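Local coordinates for protein gamma-glutamyltransferase 1 Threonine peptidase. MEROPS family T03 (Pseudomonas nitroreducens, PDB 7D9E) that probably transfers the gamma-glutamyl group of glutamine or glutathione to water or to amines and amino acids, as in theanine synthesis, as an Ntn-hydrolase-fold threonine peptidase, at residues I96-A101 and G234-S239. Numbering follows the deposited sequence.
Sequences IAPKAA and GGLITS
Leu-236 turns its CG opposite its own carbonyl carbon (chi1 -75°), and this torsion, followed by a chi2 of 68°, lays CD2 against the beta turn that carries Pro-98. Ile-237 makes the same first choice at -66°, with CG2 opposite the backbone N and CG1 beside it, which brings CG1 up to the proline ring. Pro-98 therefore meets two consecutive side chains of the other loop. Its CB lies 3.9 Å from Leu-236 CB, while its CG bridges onward to Ile-237 CG1 at 4.0 Å. Further along the turn, Leu-236 CD2 abuts the peptide between Ala-100 and Ala-101, 3.8 Å from Ala-100 C, so one methyl packs on backbone and not just on side chains.

The receiving surface owes its shape to a type I turn from Pro-98 to Ala-101, closed by the bond from Ala-101 N to Pro-98 O (2.9 Å). No direct hydrogen bond joins 96-101 to 234-239; one water does so instead, accepting from Ala-100 N at 3.0 Å and donating to Leu-236 O at 2.8 Å. Polar backbone is thus linked beside an apolar seam. Lys-99, the second residue of the turn, forms a salt bridge with Asp-244 through NZ, while its backbone N bonds to the Asp-241 side chain. The same aspartate receives the hydroxyl of Thr-238, and helix 221-233 supports Ile-237 through Leu-226 and Met-230.

Here a loop after strand 87-93 is docked on a helix-to-helix connection: Gly-234 ends helix 221-233 in a Schellman motif, and Thr-238 is the N-cap residue of helix 239-244. The pairing is a compact case of a type I turn packed on an interhelical linker that runs from Schellman motif to N-cap, within the large subunit of a gamma-glutamyltranspeptidase.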
ATOM      1  N   ILE A  96      -1.834   8.856  11.911  1.00 17.46           N
ATOM      2  CA  ILE A  96      -1.946   8.550  13.333  1.00 19.13           C
ATOM      3  C   ILE A  96      -3.377   8.815  13.787  1.00 17.74           C
ATOM      4  O   ILE A  96      -4.068   9.693  13.258  1.00 18.68           O
ATOM      5  CB  ILE A  96      -0.944   9.303  14.235  1.00 21.26           C
ATOM      6  CG1 ILE A  96      -1.074  10.801  14.069  1.00 20.68           C
ATOM      7  CG2 ILE A  96       0.511   8.873  13.928  1.00 20.80           C
ATOM      8  CD1 ILE A  96      -0.126  11.586  14.951  1.00 26.78           C
ATOM      9  N   ALA A  97      -3.819   8.063  14.790  1.00 18.86           N
ATOM     10  CA  ALA A  97      -5.126   8.338  15.375  1.00 19.07           C
ATOM     11  C   ALA A  97      -5.127   9.720  16.026  1.00 19.34           C
ATOM     12  O   ALA A  97      -4.152  10.092  16.694  1.00 20.02           O
ATOM     13  CB  ALA A  97      -5.464   7.309  16.458  1.00 19.09           C
ATOM     14  N   PRO A  98      -6.212  10.490  15.878  1.00 19.23           N
ATOM     15  CA  PRO A  98      -6.322  11.760  16.610  1.00 18.34           C
ATOM     16  C   PRO A  98      -6.243  11.573  18.115  1.00 20.88           C
ATOM     17  O   PRO A  98      -6.532  10.509  18.667  1.00 21.24           O
ATOM     18  CB  PRO A  98      -7.676  12.338  16.160  1.00 19.09           C
ATOM     19  CG  PRO A  98      -8.189  11.418  15.076  1.00 23.21           C
ATOM     20  CD  PRO A  98      -7.315  10.251  14.930  1.00 20.48           C
ATOM     21  N   LYS A  99      -5.810  12.641  18.786  1.00 21.43           N
ATOM     22  CA  LYS A  99      -5.642  12.600  20.232  1.00 23.19           C
ATOM     23  C   LYS A  99      -6.952  12.279  20.936  1.00 22.79           C
ATOM     24  O   LYS A  99      -6.946  11.698  22.027  1.00 25.42           O
ATOM     25  CB  LYS A  99      -5.099  13.947  20.709  1.00 22.32           C
ATOM     26  CG  LYS A  99      -3.630  14.147  20.303  1.00 25.93           C
ATOM     27  CD  LYS A  99      -3.117  15.529  20.644  1.00 29.92           C
ATOM     28  CE  LYS A  99      -1.818  15.835  19.922  1.00 39.86           C
ATOM     29  NZ  LYS A  99      -0.703  14.956  20.387  1.00 44.42           N
ATOM     30  N   ALA A 100      -8.080  12.632  20.331  1.00 22.24           N
ATOM     31  CA  ALA A 100      -9.376  12.349  20.915  1.00 24.74           C
ATOM     32  C   ALA A 100      -9.926  10.975  20.548  1.00 24.35           C
ATOM     33  O   ALA A 100     -11.033  10.635  20.979  1.00 27.45           O
ATOM     34  CB  ALA A 100     -10.383  13.437  20.511  1.00 26.77           C
ATOM     35  N   ALA A 101      -9.173  10.161  19.820  1.00 23.42           N
ATOM     36  CA  ALA A 101      -9.633   8.812  19.518  1.00 24.31           C
ATOM     37  C   ALA A 101      -9.634   7.946  20.771  1.00 26.39           C
ATOM     38  O   ALA A 101      -8.863   8.169  21.705  1.00 27.10           O
ATOM     39  CB  ALA A 101      -8.733   8.183  18.449  1.00 22.55           C
ATOM     40  N   GLY A 234     -18.237  17.125  12.584  1.00 36.02           N
ATOM     41  CA  GLY A 234     -18.100  16.361  13.814  1.00 40.33           C
ATOM     42  C   GLY A 234     -16.858  15.490  13.888  1.00 44.74           C
ATOM     43  O   GLY A 234     -16.879  14.445  14.544  1.00 37.29           O
ATOM     44  N   GLY A 235     -15.773  15.889  13.237  1.00 30.77           N
ATOM     45  CA  GLY A 235     -14.551  15.120  13.269  1.00 29.79           C
ATOM     46  C   GLY A 235     -13.743  15.387  14.526  1.00 28.23           C
ATOM     47  O   GLY A 235     -14.106  16.190  15.389  1.00 30.70           O
ATOM     48  N   LEU A 236     -12.600  14.705  14.604  1.00 25.08           N
ATOM     49  CA  LEU A 236     -11.786  14.719  15.812  1.00 27.45           C
ATOM     50  C   LEU A 236     -10.474  15.460  15.629  1.00 30.35           C
ATOM     51  O   LEU A 236      -9.868  15.862  16.624  1.00 26.77           O
ATOM     52  CB  LEU A 236     -11.432  13.280  16.194  1.00 26.65           C
ATOM     53  CG  LEU A 236     -12.515  12.420  16.815  1.00 28.92           C
ATOM     54  CD1 LEU A 236     -13.590  12.120  15.807  1.00 41.57           C
ATOM     55  CD2 LEU A 236     -11.897  11.108  17.294  1.00 30.56           C
ATOM     56  N   ILE A 237     -10.015  15.643  14.394  1.00 23.39           N
ATOM     57  CA  ILE A 237      -8.695  16.205  14.159  1.00 22.65           C
ATOM     58  C   ILE A 237      -8.693  17.677  14.531  1.00 23.50           C
ATOM     59  O   ILE A 237      -9.605  18.436  14.162  1.00 25.30           O
ATOM     60  CB  ILE A 237      -8.276  15.992  12.706  1.00 21.33           C
ATOM     61  CG1 ILE A 237      -8.111  14.489  12.467  1.00 24.89           C
ATOM     62  CG2 ILE A 237      -6.943  16.686  12.397  1.00 27.24           C
ATOM     63  CD1 ILE A 237      -7.889  14.143  11.025  1.00 25.78           C
ATOM     64  N   THR A 238      -7.681  18.073  15.304  1.00 25.05           N
ATOM     65  CA  THR A 238      -7.510  19.430  15.802  1.00 24.79           C
ATOM     66  C   THR A 238      -6.170  19.996  15.341  1.00 24.23           C
ATOM     67  O   THR A 238      -5.319  19.292  14.812  1.00 24.04           O
ATOM     68  CB  THR A 238      -7.544  19.467  17.348  1.00 26.18           C
ATOM     69  OG1 THR A 238      -6.418  18.750  17.869  1.00 26.85           O
ATOM     70  CG2 THR A 238      -8.835  18.882  17.894  1.00 30.25           C
ATOM     71  N   SER A 239      -5.978  21.298  15.564  1.00 25.66           N
ATOM     72  CA  SER A 239      -4.678  21.900  15.276  1.00 27.32           C
ATOM     73  C   SER A 239      -3.552  21.176  16.013  1.00 24.87           C
ATOM     74  O   SER A 239      -2.466  20.967  15.452  1.00 25.80           O
ATOM     75  CB  SER A 239      -4.699  23.388  15.652  1.00 30.91           C
ATOM     76  OG  SER A 239      -3.382  23.919  15.569  1.00 36.23           O
TER
HETATM   77  O   HOH W   1      -8.083  14.958  18.513  1.00 22.45           O